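Local coordinates for protein DyP-type peroxidase (Thermobifida cellulosilytica, PDB 4GS1) that probably uses its bound haem and hydrogen peroxide to oxidise dyes and other organic substrates, as a DyP-type peroxidase, at residues Asp139-Pro142 / Arg143-Gly146; Pro217-Thr220 / Arg221-Ala225; Arg248-Leu251 / Asp252-Arg255; Gln344-Pro347 / Ala348-Phe351; Pro353-Arg356 / Ser357-Glu360. All coordinates share one frame; numbering follows the deposited sequence.

Contact 1 of 5, residues Asp139-Pro142 / Arg143-Gly146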
# COMPACT_ATOMS: atom_id res chain seq x y z
N ASP B 139 12.86 -8.66 -18.24
CA ASP B 139 11.58 -9.34 -18.47
C ASP B 139 10.49 -8.28 -18.44
O ASP B 139 9.51 -8.39 -17.69
CB ASP B 139 11.34 -10.39 -17.39
CG ASP B 139 10.22 -11.36 -17.75
OD1 ASP B 139 9.91 -11.52 -18.95
OD2 ASP B 139 9.66 -11.98 -16.82
N LEU B 140 10.66 -7.25 -19.27
CA LEU B 140 9.83 -6.05 -19.19
C LEU B 140 8.44 -6.18 -19.82
O LEU B 140 8.27 -6.78 -20.89
CB LEU B 140 10.57 -4.88 -19.84
CG LEU B 140 11.92 -4.52 -19.20
CD1 LEU B 140 12.63 -3.44 -20.01
CD2 LEU B 140 11.71 -4.03 -17.78
N ARG B 141 7.45 -5.61 -19.13
CA ARG B 141 6.10 -5.43 -19.69
C ARG B 141 6.06 -4.04 -20.31
O ARG B 141 6.26 -3.06 -19.60
CB ARG B 141 5.04 -5.48 -18.58
CG ARG B 141 4.62 -6.87 -18.10
CD ARG B 141 5.71 -7.56 -17.32
NE ARG B 141 5.21 -8.75 -16.63
CZ ARG B 141 5.90 -9.88 -16.50
NH1 ARG B 141 7.12 -9.97 -17.03
NH2 ARG B 141 5.38 -10.91 -15.86
N PRO B 142 5.79 -3.95 -21.62
CA PRO B 142 5.84 -2.65 -22.30
C PRO B 142 5.00 -1.53 -21.67
O PRO B 142 5.44 -0.38 -21.65
CB PRO B 142 5.33 -2.97 -23.71
CG PRO B 142 5.71 -4.40 -23.92
CD PRO B 142 5.53 -5.05 -22.57
N ARG B 143 3.82 -1.88 -21.16
CA ARG B 143 2.94 -0.86 -20.60
C ARG B 143 3.35 -0.43 -19.20
O ARG B 143 2.79 0.52 -18.65
CB ARG B 143 1.48 -1.34 -20.62
CG ARG B 143 0.92 -1.49 -22.03
CD ARG B 143 1.16 -0.24 -22.89
NE ARG B 143 0.41 0.94 -22.44
CZ ARG B 143 0.19 2.02 -23.19
NH1 ARG B 143 0.65 2.08 -24.43
NH2 ARG B 143 -0.51 3.04 -22.70
N TRP B 144 4.35 -1.11 -18.64
CA TRP B 144 4.94 -0.73 -17.36
C TRP B 144 6.28 -0.04 -17.58
O TRP B 144 7.07 0.11 -16.65
CB TRP B 144 5.19 -1.96 -16.48
CG TRP B 144 3.98 -2.58 -15.87
CD1 TRP B 144 2.70 -2.13 -15.93
CD2 TRP B 144 3.95 -3.79 -15.10
NE1 TRP B 144 1.86 -2.99 -15.23
CE2 TRP B 144 2.62 -4.02 -14.71
CE3 TRP B 144 4.94 -4.70 -14.71
CZ2 TRP B 144 2.24 -5.12 -13.94
CZ3 TRP B 144 4.56 -5.80 -13.93
CH2 TRP B 144 3.23 -6.00 -13.56
N CYS B 145 6.55 0.37 -18.82
CA CYS B 145 7.80 1.05 -19.14
C CYS B 145 7.58 2.42 -19.74
O CYS B 145 6.58 2.67 -20.41
CB CYS B 145 8.62 0.22 -20.13
SG CYS B 145 9.16 -1.36 -19.48
N GLY B 146 8.54 3.31 -19.52
CA GLY B 146 8.52 4.61 -20.19
C GLY B 146 7.46 5.59 -19.72
O GLY B 146 6.97 5.52 -18.59
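One face of the Trp-144 indole carries the side chain of Arg-141, whose CB sits 3.6 Å above the ring plane and is offset toward the rim. From there the arginine chain runs out beside the six-membered ring: CD lies 3.9 Å from CE3 of Trp-144, and NE comes near CZ3. The two side chains point the same way, with guanidinium and indole planes 18° apart; the overlap is made by CB, CG and CD, and not by a squarely stacked guanidinium. At the edge of the guanidinium, in its plane, is the carboxylate carbon of Asp-139. A bend at chi2 (70°) turns the arginine back toward that residue, where NH1 donates to Asp-139 O at 2.9 Å and forms a weaker, salt-bridged bond to OD2 of the same residue at 3.2 Å. The backbone beneath is a tight turn: Trp-144 N reaches Arg-141 O at 2.9 Å, and Cys-145 N reaches Pro-142 O at 3.1 Å. Farther along, Leu-140 CB rests on Cys-145 SG at 3.8 Å. The indole also makes a cation-pi contact with Arg-246. Arg-329 brings its positive charge close to Arg-141, and Glu-372 adds a weak, long ion pair, so the carboxylate of Asp-139 probably helps to offset a locally cationic patch; NH1, held by both the main-chain O and OD2 of Asp-139, limits rotation of the guanidinium.

Contact 2 of 5, residues Pro217-Thr220 / Arg221-Ala225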
# COMPACT_ATOMS: atom_id res chain seq x y z
N PRO B 217 29.54 17.05 -0.22
CA PRO B 217 29.50 17.49 -1.61
C PRO B 217 29.46 16.29 -2.56
O PRO B 217 29.08 16.45 -3.73
CB PRO B 217 30.82 18.25 -1.78
CG PRO B 217 31.10 18.78 -0.40
CD PRO B 217 30.63 17.71 0.54
N LEU B 218 29.85 15.10 -2.09
CA LEU B 218 29.81 13.91 -2.94
C LEU B 218 28.38 13.58 -3.37
O LEU B 218 28.15 13.13 -4.49
CB LEU B 218 30.46 12.69 -2.26
CG LEU B 218 30.43 11.40 -3.08
CD1 LEU B 218 31.23 11.56 -4.37
CD2 LEU B 218 30.93 10.19 -2.29
N PHE B 219 27.42 13.83 -2.48
CA PHE B 219 26.02 13.58 -2.81
C PHE B 219 25.63 14.46 -3.99
O PHE B 219 25.09 13.98 -4.99
CB PHE B 219 25.12 13.87 -1.60
CG PHE B 219 23.67 13.50 -1.81
CD1 PHE B 219 23.16 12.32 -1.28
CD2 PHE B 219 22.81 14.34 -2.52
CE1 PHE B 219 21.84 11.97 -1.46
CE2 PHE B 219 21.48 13.99 -2.71
CZ PHE B 219 20.99 12.80 -2.18
N THR B 220 25.94 15.74 -3.87
CA THR B 220 25.61 16.71 -4.90
C THR B 220 26.26 16.36 -6.24
O THR B 220 25.60 16.39 -7.29
CB THR B 220 26.00 18.13 -4.45
OG1 THR B 220 25.18 18.50 -3.34
CG2 THR B 220 25.79 19.14 -5.57
N ARG B 221 27.54 16.00 -6.21
CA ARG B 221 28.27 15.62 -7.42
C ARG B 221 27.66 14.38 -8.06
O ARG B 221 27.65 14.23 -9.28
CB ARG B 221 29.75 15.33 -7.13
CG ARG B 221 30.59 16.56 -6.83
CD ARG B 221 32.08 16.32 -7.14
NE ARG B 221 32.67 15.24 -6.36
CZ ARG B 221 32.99 15.34 -5.07
NH1 ARG B 221 32.77 16.46 -4.41
NH2 ARG B 221 33.53 14.30 -4.44
N THR B 222 27.15 13.49 -7.22
CA THR B 222 26.61 12.22 -7.71
C THR B 222 25.29 12.40 -8.45
O THR B 222 25.07 11.75 -9.47
CB THR B 222 26.46 11.22 -6.56
OG1 THR B 222 27.76 10.93 -6.01
CG2 THR B 222 25.84 9.93 -7.03
N VAL B 223 24.42 13.28 -7.96
CA VAL B 223 23.06 13.38 -8.53
C VAL B 223 22.86 14.48 -9.56
O VAL B 223 21.88 14.47 -10.31
CB VAL B 223 21.96 13.54 -7.45
CG1 VAL B 223 22.01 12.39 -6.45
CG2 VAL B 223 22.07 14.88 -6.75
N THR B 224 23.77 15.45 -9.60
CA THR B 224 23.53 16.66 -10.39
C THR B 224 24.14 16.64 -11.79
O THR B 224 25.32 16.35 -11.95
CB THR B 224 24.09 17.90 -9.65
OG1 THR B 224 23.60 17.91 -8.31
CG2 THR B 224 23.67 19.17 -10.35
N ALA B 225 23.33 16.97 -12.80
CA ALA B 225 23.83 17.05 -14.16
C ALA B 225 24.77 18.23 -14.33
O ALA B 225 24.40 19.37 -14.03
CB ALA B 225 22.67 17.15 -15.15
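Arg-221 folds back along its own helix over Pro-217 and Leu-218. Its CB starts 3.6 Å from Pro-217 O, and CG comes closer to the same oxygen, at 3.4 Å. The bend at chi3 (-61°) then turns the guanidinium back over the first turn, so that one face lies over Leu-218 CA, offset toward the rim. At the tip the two nitrogens part: NH1 approaches Pro-217 CB at 3.7 Å, while NH2 meets Leu-218 CD1 at 3.6 Å, the leucine and arginine chains crossing at about a right angle.

Two threonines turn their hydroxyls back onto carbonyls one turn earlier. Thr-222 OG1 donates to Leu-218 O at 2.7 Å, and Thr-224 OG1 donates to Thr-220 O, also at 2.7 Å. Each acceptor additionally takes the backbone N-H of the same threonine, the hydroxyl and amide arriving from opposite faces of the carbonyl plane. On the buried side, Phe-219 CE2 touches Val-223 CG1 at 4.1 Å, and both residues pack on Val-318 of strand 318-328. This is a short amphipathic helix whose i to i+4 threonine hydroxyl bonds supplement the main-chain ladder, with Thr-224 leaving helical geometry as the chain heads for strand 240-249.

Contact 3 of 5, residues Arg248-Leu251 / Asp252-Arg255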
# COMPACT_ATOMS: atom_id res chain seq x y z
N ARG B 248 10.73 -7.48 -9.38
CA ARG B 248 10.05 -8.52 -8.61
C ARG B 248 11.08 -9.39 -7.92
O ARG B 248 12.09 -9.77 -8.52
CB ARG B 248 9.17 -9.38 -9.53
CG ARG B 248 8.38 -10.46 -8.77
CD ARG B 248 7.27 -11.09 -9.64
NE ARG B 248 7.79 -11.75 -10.85
CZ ARG B 248 8.20 -13.02 -10.90
NH1 ARG B 248 8.18 -13.79 -9.82
NH2 ARG B 248 8.64 -13.52 -12.05
N MET B 249 10.83 -9.68 -6.64
CA MET B 249 11.68 -10.59 -5.88
C MET B 249 11.10 -12.00 -5.89
O MET B 249 9.91 -12.19 -5.63
CB MET B 249 11.80 -10.11 -4.43
CG MET B 249 12.71 -8.89 -4.26
SD MET B 249 12.45 -8.19 -2.61
CE MET B 249 13.92 -7.17 -2.43
N LEU B 250 11.95 -12.98 -6.18
CA LEU B 250 11.51 -14.37 -6.19
C LEU B 250 11.64 -14.88 -4.76
O LEU B 250 12.58 -15.59 -4.42
CB LEU B 250 12.36 -15.21 -7.16
CG LEU B 250 11.95 -15.18 -8.65
CD1 LEU B 250 11.90 -13.78 -9.20
CD2 LEU B 250 12.88 -16.03 -9.51
N LEU B 251 10.68 -14.48 -3.92
CA LEU B 251 10.78 -14.72 -2.49
C LEU B 251 10.63 -16.19 -2.09
O LEU B 251 11.18 -16.61 -1.08
CB LEU B 251 9.76 -13.84 -1.73
CG LEU B 251 10.04 -12.33 -1.72
CD1 LEU B 251 8.93 -11.57 -1.01
CD2 LEU B 251 11.38 -12.03 -1.07
N ASP B 252 9.89 -16.96 -2.89
CA ASP B 252 9.76 -18.40 -2.67
C ASP B 252 11.12 -19.07 -2.81
O ASP B 252 11.53 -19.88 -1.97
CB ASP B 252 8.77 -18.97 -3.68
CG ASP B 252 8.18 -20.29 -3.24
OD1 ASP B 252 8.79 -21.34 -3.52
OD2 ASP B 252 7.09 -20.27 -2.63
N GLU B 253 11.84 -18.73 -3.88
CA GLU B 253 13.18 -19.26 -4.09
C GLU B 253 14.16 -18.76 -3.03
O GLU B 253 15.01 -19.51 -2.54
CB GLU B 253 13.70 -18.86 -5.47
CG GLU B 253 12.80 -19.29 -6.64
CD GLU B 253 12.94 -20.76 -6.96
OE1 GLU B 253 12.52 -21.17 -8.06
OE2 GLU B 253 13.47 -21.49 -6.10
N TRP B 254 14.05 -17.48 -2.70
CA TRP B 254 14.92 -16.84 -1.71
C TRP B 254 14.81 -17.52 -0.35
O TRP B 254 15.82 -17.76 0.31
CB TRP B 254 14.54 -15.37 -1.61
CG TRP B 254 15.38 -14.55 -0.67
CD1 TRP B 254 14.99 -14.00 0.53
CD2 TRP B 254 16.74 -14.17 -0.86
NE1 TRP B 254 16.04 -13.30 1.09
CE2 TRP B 254 17.13 -13.41 0.26
CE3 TRP B 254 17.69 -14.42 -1.86
CZ2 TRP B 254 18.41 -12.87 0.40
CZ3 TRP B 254 18.96 -13.88 -1.73
CH2 TRP B 254 19.31 -13.12 -0.61
N ARG B 255 13.59 -17.84 0.06
CA ARG B 255 13.38 -18.49 1.36
C ARG B 255 14.02 -19.88 1.48
O ARG B 255 14.28 -20.35 2.59
CB ARG B 255 11.89 -18.53 1.73
CG ARG B 255 11.37 -17.22 2.32
CD ARG B 255 9.94 -17.37 2.84
NE ARG B 255 9.03 -17.83 1.80
CZ ARG B 255 8.35 -17.02 0.99
NH1 ARG B 255 7.55 -17.52 0.06
NH2 ARG B 255 8.46 -15.70 1.13
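Arg-255 bends at chi3 (-57°), which curls its guanidinium back over the carbonyl of Leu-251; the oxygen of Leu-251 lies over the centre of one guanidinium face, 3.5 Å above the plane. NH2 of Arg-255 also reaches Leu-251 CB at 3.7 Å. The guanidinium thus lies flat over the peptide oxygen, while the N-H bond to this oxygen comes from the main-chain N of Arg-255, at 2.9 Å. In Trp-254, CG lies opposite the backbone N (chi1 -178°), carrying the indole away from the turn although CB remains 3.4 Å from Leu-250 O. That oxygen accepts the Trp-254 N-H at 2.9 Å. Leu-250 CB meets Glu-253 CG at 4.1 Å.

Beyond the two segments, the indole NE1 is satisfied by Met-203 O, and its ring meets Tyr-368 edge-to-face and Arg-262 through a cation-pi contact. Leu-251 and Arg-255 pack against Asp-166 and Ala-170 of the second subunit. Here strand 240-249, ending with the haem-pocket residue Met-249, passes through an inverse gamma turn centred on Leu-250, which holds the N-cap position of helix 251-256: a compact strand-to-helix junction beside the subunit interface.

Contact 4 of 5, residues Gln344-Pro347 / Ala348-Phe351. With HEM (protoporphyrin IX containing Fe), chain F.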
# COMPACT_ATOMS: atom_id res chain seq x y z
N GLN B 344 21.06 10.21 -10.56
CA GLN B 344 22.43 10.46 -11.00
C GLN B 344 22.47 11.63 -11.97
O GLN B 344 21.46 11.95 -12.60
CB GLN B 344 23.03 9.22 -11.68
CG GLN B 344 22.27 8.76 -12.93
CD GLN B 344 21.38 7.57 -12.65
OE1 GLN B 344 21.86 6.46 -12.49
NE2 GLN B 344 20.07 7.81 -12.57
N GLY B 345 23.64 12.24 -12.13
CA GLY B 345 23.78 13.35 -13.07
C GLY B 345 23.78 12.88 -14.51
O GLY B 345 23.52 13.66 -15.43
N ASN B 346 24.08 11.60 -14.72
CA ASN B 346 24.21 11.04 -16.06
C ASN B 346 24.09 9.52 -15.98
O ASN B 346 24.97 8.86 -15.41
CB ASN B 346 25.57 11.43 -16.64
CG ASN B 346 25.84 10.83 -18.01
OD1 ASN B 346 24.96 10.22 -18.63
ND2 ASN B 346 27.06 11.04 -18.51
N PRO B 347 23.01 8.94 -16.55
CA PRO B 347 22.87 7.48 -16.46
C PRO B 347 24.06 6.72 -17.05
O PRO B 347 24.37 5.61 -16.61
CB PRO B 347 21.60 7.20 -17.26
CG PRO B 347 20.79 8.48 -17.12
CD PRO B 347 21.84 9.56 -17.20
N ALA B 348 24.76 7.33 -18.01
CA ALA B 348 25.91 6.67 -18.61
C ALA B 348 27.07 6.48 -17.63
O ALA B 348 27.95 5.63 -17.86
CB ALA B 348 26.38 7.43 -19.84
N THR B 349 27.09 7.26 -16.55
CA THR B 349 28.09 7.10 -15.49
C THR B 349 27.44 6.80 -14.13
O THR B 349 27.99 7.12 -13.07
CB THR B 349 29.04 8.31 -15.40
OG1 THR B 349 28.31 9.49 -15.06
CG2 THR B 349 29.74 8.51 -16.72
N GLY B 350 26.27 6.18 -14.19
CA GLY B 350 25.54 5.77 -13.00
C GLY B 350 24.92 4.40 -13.21
O GLY B 350 25.63 3.39 -13.29
N PHE B 351 23.60 4.35 -13.33
CA PHE B 351 22.87 3.10 -13.48
C PHE B 351 23.38 2.19 -14.60
O PHE B 351 23.56 1.00 -14.40
CB PHE B 351 21.38 3.38 -13.70
CG PHE B 351 20.57 2.16 -14.05
CD1 PHE B 351 20.05 1.35 -13.04
CD2 PHE B 351 20.30 1.82 -15.37
CE1 PHE B 351 19.31 0.22 -13.35
CE2 PHE B 351 19.56 0.69 -15.68
CZ PHE B 351 19.06 -0.11 -14.67
CHA HEM F . 24.17 -2.32 -2.86
CHB HEM F . 20.07 -4.91 -2.73
CHC HEM F . 19.27 -3.96 -7.42
CHD HEM F . 23.14 -1.02 -7.47
C1A HEM F . 23.14 -3.12 -2.44
C2A HEM F . 23.03 -3.69 -1.12
C3A HEM F . 21.90 -4.41 -1.09
C4A HEM F . 21.26 -4.30 -2.38
CMA HEM F . 21.34 -5.21 0.11
CAA HEM F . 24.07 -3.48 0.02
CBA HEM F . 23.70 -2.30 0.93
CGA HEM F . 23.87 -0.97 0.26
O1A HEM F . 25.04 -0.51 0.11
O2A HEM F . 22.84 -0.36 -0.12
C1B HEM F . 19.52 -4.89 -3.99
C2B HEM F . 18.33 -5.62 -4.38
C3B HEM F . 18.11 -5.38 -5.68
C4B HEM F . 19.13 -4.47 -6.15
CMB HEM F . 17.55 -6.54 -3.41
CAB HEM F . 16.96 -5.90 -6.59
CBB HEM F . 15.77 -6.32 -6.11
C1C HEM F . 20.25 -3.08 -7.85
C2C HEM F . 20.40 -2.53 -9.19
C3C HEM F . 21.46 -1.70 -9.19
C4C HEM F . 22.03 -1.74 -7.86
CMC HEM F . 19.43 -2.83 -10.35
CAC HEM F . 22.09 -0.85 -10.33
CBC HEM F . 21.93 -1.08 -11.63
C1D HEM F . 23.74 -1.09 -6.24
C2D HEM F . 24.89 -0.31 -5.86
C3D HEM F . 25.22 -0.73 -4.44
C4D HEM F . 24.22 -1.70 -4.08
CMD HEM F . 25.66 0.72 -6.71
CAD HEM F . 26.36 -0.18 -3.57
CBD HEM F . 27.67 -0.89 -3.94
CGD HEM F . 28.78 -0.30 -3.10
O1D HEM F . 29.09 -0.87 -2.02
O2D HEM F . 29.33 0.77 -3.48
NA HEM F . 22.05 -3.50 -3.20
NB HEM F . 19.99 -4.20 -5.09
NC HEM F . 21.28 -2.59 -7.06
ND HEM F . 23.36 -1.90 -5.17
FE HEM F . 21.74 -3.12 -5.16
O HOH W 1 26.36 10.56 -13.20
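The backbone oxygen of Asn-346 is gripped from two directions: it takes the N-H of Thr-349 at 2.9 Å and a hydrogen from a water. That water is also hydrogen-bonded to Thr-349 OG1, closing a small bridge beside the turn. The side chain of Asn-346 works on the same loop, its OD1 accepting the Ala-348 N-H at 3.0 Å, with the donor well above the amide carbonyl plane. Gly-350 N then bonds to Pro-347 O.

Gln-344 closes the loop from the strand side. Its OE1 accepts the backbone N-H of Phe-351, OE1 to N being 2.9 Å with an N-H...O angle of 152°. The glutamine gets there by a first torsion that sets CG between the backbone N and carbonyl carbon (chi1 61°) and a bend at chi2. Its amide stands almost perpendicular to the Phe-351 ring, the planes 88° apart, and OE1 also rests against Phe-351 CB at 3.3 Å. The other end of the amide is held too: NE2 donates to Tyr-241 O on the neighbouring strand 240-249, so both ends of the group are fixed. Past the turn the Phe-351 ring reaches the haem, CD1 lying 3.4 Å from vinyl carbon CBC. Asn-346 thus forms an Asx turn at the start of the proline-containing turn that links strand 334-344 to helix 351-360, with Gly-350 at the N-cap and Phe-351, the first helical residue, lining the haem pocket.

Contact 5 of 5, residues Pro353-Arg356 / Ser357-Glu360. With HEM (protoporphyrin IX containing Fe), chain F.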
# COMPACT_ATOMS: atom_id res chain seq x y z
N PRO B 353 26.28 1.58 -16.53
CA PRO B 353 27.43 0.67 -16.43
C PRO B 353 27.31 -0.35 -15.30
O PRO B 353 27.78 -1.48 -15.45
CB PRO B 353 28.62 1.60 -16.17
CG PRO B 353 28.03 2.91 -15.76
CD PRO B 353 26.70 3.00 -16.43
N VAL B 354 26.72 0.05 -14.18
CA VAL B 354 26.55 -0.87 -13.06
C VAL B 354 25.61 -2.01 -13.45
O VAL B 354 25.92 -3.18 -13.20
CB VAL B 354 26.06 -0.14 -11.80
CG1 VAL B 354 25.76 -1.15 -10.68
CG2 VAL B 354 27.12 0.88 -11.34
N GLN B 355 24.49 -1.69 -14.08
CA GLN B 355 23.55 -2.73 -14.51
C GLN B 355 24.22 -3.64 -15.54
O GLN B 355 24.04 -4.86 -15.50
CB GLN B 355 22.26 -2.11 -15.08
CG GLN B 355 21.27 -3.13 -15.70
CD GLN B 355 20.56 -4.02 -14.68
OE1 GLN B 355 20.84 -3.96 -13.48
NE2 GLN B 355 19.65 -4.86 -15.17
N ARG B 356 25.02 -3.07 -16.44
CA ARG B 356 25.81 -3.89 -17.37
C ARG B 356 26.69 -4.89 -16.64
O ARG B 356 26.76 -6.06 -17.03
CB ARG B 356 26.68 -3.01 -18.28
CG ARG B 356 25.91 -2.30 -19.37
CD ARG B 356 26.77 -2.15 -20.62
NE ARG B 356 25.98 -2.40 -21.82
CZ ARG B 356 25.41 -1.45 -22.55
NH1 ARG B 356 25.57 -0.17 -22.22
NH2 ARG B 356 24.71 -1.77 -23.63
N SER B 357 27.35 -4.45 -15.57
CA SER B 357 28.18 -5.36 -14.78
C SER B 357 27.35 -6.46 -14.11
O SER B 357 27.74 -7.63 -14.11
CB SER B 357 29.01 -4.61 -13.73
OG SER B 357 29.97 -3.77 -14.35
N LEU B 358 26.21 -6.10 -13.54
CA LEU B 358 25.41 -7.10 -12.84
C LEU B 358 24.95 -8.18 -13.81
O LEU B 358 24.96 -9.37 -13.49
CB LEU B 358 24.20 -6.47 -12.14
CG LEU B 358 24.50 -5.36 -11.14
CD1 LEU B 358 23.19 -4.82 -10.55
CD2 LEU B 358 25.46 -5.83 -10.04
N VAL B 359 24.56 -7.76 -15.01
CA VAL B 359 24.09 -8.70 -16.01
C VAL B 359 25.23 -9.51 -16.60
O VAL B 359 25.17 -10.74 -16.62
CB VAL B 359 23.34 -7.94 -17.15
CG1 VAL B 359 22.96 -8.90 -18.26
CG2 VAL B 359 22.11 -7.25 -16.59
N GLU B 360 26.27 -8.83 -17.06
CA GLU B 360 27.34 -9.51 -17.80
C GLU B 360 28.32 -10.30 -16.94
O GLU B 360 28.97 -11.23 -17.43
CB GLU B 360 28.09 -8.51 -18.69
CG GLU B 360 27.21 -7.86 -19.75
CD GLU B 360 27.89 -6.69 -20.46
OE1 GLU B 360 29.10 -6.49 -20.25
OE2 GLU B 360 27.19 -5.98 -21.22
CHA HEM F . 24.17 -2.32 -2.86
CHB HEM F . 20.07 -4.91 -2.73
CHC HEM F . 19.27 -3.96 -7.42
CHD HEM F . 23.14 -1.02 -7.47
C1A HEM F . 23.14 -3.12 -2.44
C2A HEM F . 23.03 -3.69 -1.12
C3A HEM F . 21.90 -4.41 -1.09
C4A HEM F . 21.26 -4.30 -2.38
CMA HEM F . 21.34 -5.21 0.11
CAA HEM F . 24.07 -3.48 0.02
CBA HEM F . 23.70 -2.30 0.93
CGA HEM F . 23.87 -0.97 0.26
O1A HEM F . 25.04 -0.51 0.11
O2A HEM F . 22.84 -0.36 -0.12
C1B HEM F . 19.52 -4.89 -3.99
C2B HEM F . 18.33 -5.62 -4.38
C3B HEM F . 18.11 -5.38 -5.68
C4B HEM F . 19.13 -4.47 -6.15
CMB HEM F . 17.55 -6.54 -3.41
CAB HEM F . 16.96 -5.90 -6.59
CBB HEM F . 15.77 -6.32 -6.11
C1C HEM F . 20.25 -3.08 -7.85
C2C HEM F . 20.40 -2.53 -9.19
C3C HEM F . 21.46 -1.70 -9.19
C4C HEM F . 22.03 -1.74 -7.86
CMC HEM F . 19.43 -2.83 -10.35
CAC HEM F . 22.09 -0.85 -10.33
CBC HEM F . 21.93 -1.08 -11.63
C1D HEM F . 23.74 -1.09 -6.24
C2D HEM F . 24.89 -0.31 -5.86
C3D HEM F . 25.22 -0.73 -4.44
C4D HEM F . 24.22 -1.70 -4.08
CMD HEM F . 25.66 0.72 -6.71
CAD HEM F . 26.36 -0.18 -3.57
CBD HEM F . 27.67 -0.89 -3.94
CGD HEM F . 28.78 -0.30 -3.10
O1D HEM F . 29.09 -0.87 -2.02
O2D HEM F . 29.33 0.77 -3.48
NA HEM F . 22.05 -3.50 -3.20
NB HEM F . 19.99 -4.20 -5.09
NC HEM F . 21.28 -2.59 -7.06
ND HEM F . 23.36 -1.90 -5.17
FE HEM F . 21.74 -3.12 -5.16
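Apolar contacts join successive turns here and carry on to the haem. Val-354 CG1 approaches Leu-358 CG at 4.4 Å along the inner side of the helix, and each residue also meets the porphyrin periphery. Val-354 CG1 is 3.7 Å from vinyl carbon CAC of the haem, and Leu-358 CD1 is 3.8 Å from pyrrole carbon C3C.

A polar amide adds van der Waals contacts of its own. Beside the two apolar residues, Gln-355 bends at chi2 (72°), which places its amide between the haem edge and Val-359: OE1 lies 3.6 Å from haem CBC, and NE2 lies 3.7 Å from Val-359 CG2. The glutamine and Val-359 side chains cross at a slant.

The charged pair is looser. Arg-356 and Glu-360 run side by side on the exposed flank, and OE2 of the glutamate sits at the guanidinium edge in its plane. The distance from Arg-356 NE to Glu-360 OE2 is 3.8 Å, a long salt bridge, and the carboxylate is turned 54° from the guanidinium.

Among side-chain hydrogen bonds, the hydroxyl of Ser-357 pairs with Asn-312 OD1.

Main-chain bonds follow the regular i to i+4 pattern, among them Leu-358 N to Val-354 O at 3.0 Å and Glu-360 N to Arg-356 O at 2.8 Å.

Through Val-354, Gln-355 and Leu-358, helix 351-360 lies along the haem edge: Val-354 and Leu-358 also pack on helix 303-307, Gln-355 and Val-359 touch the loop residues Phe-135 and Thr-137, and Asn-366 binds Leu-358 O just before strand 369-379.

In the fold
From the N terminus, contact 1 comes first, in the loop leading to strand 149-155 of the N-terminal half of the peroxidase; it is backbone-bonded to strand 369-379 of the C-terminal half. The other four follow in series within the C-terminal half, none nesting or crossing. Contact 2 is helix 217-223, ahead of strand 240-249; contact 3 turns the far end of that strand into helix 251-256. Contact 4 leaves strand 334-344 and meets contact 2 through a probable hydrogen bond from Gly-345 N to Thr-222 O. It leads straight into contact 5, Pro-347 and Ala-348 touching Pro-353, and both reach the haem.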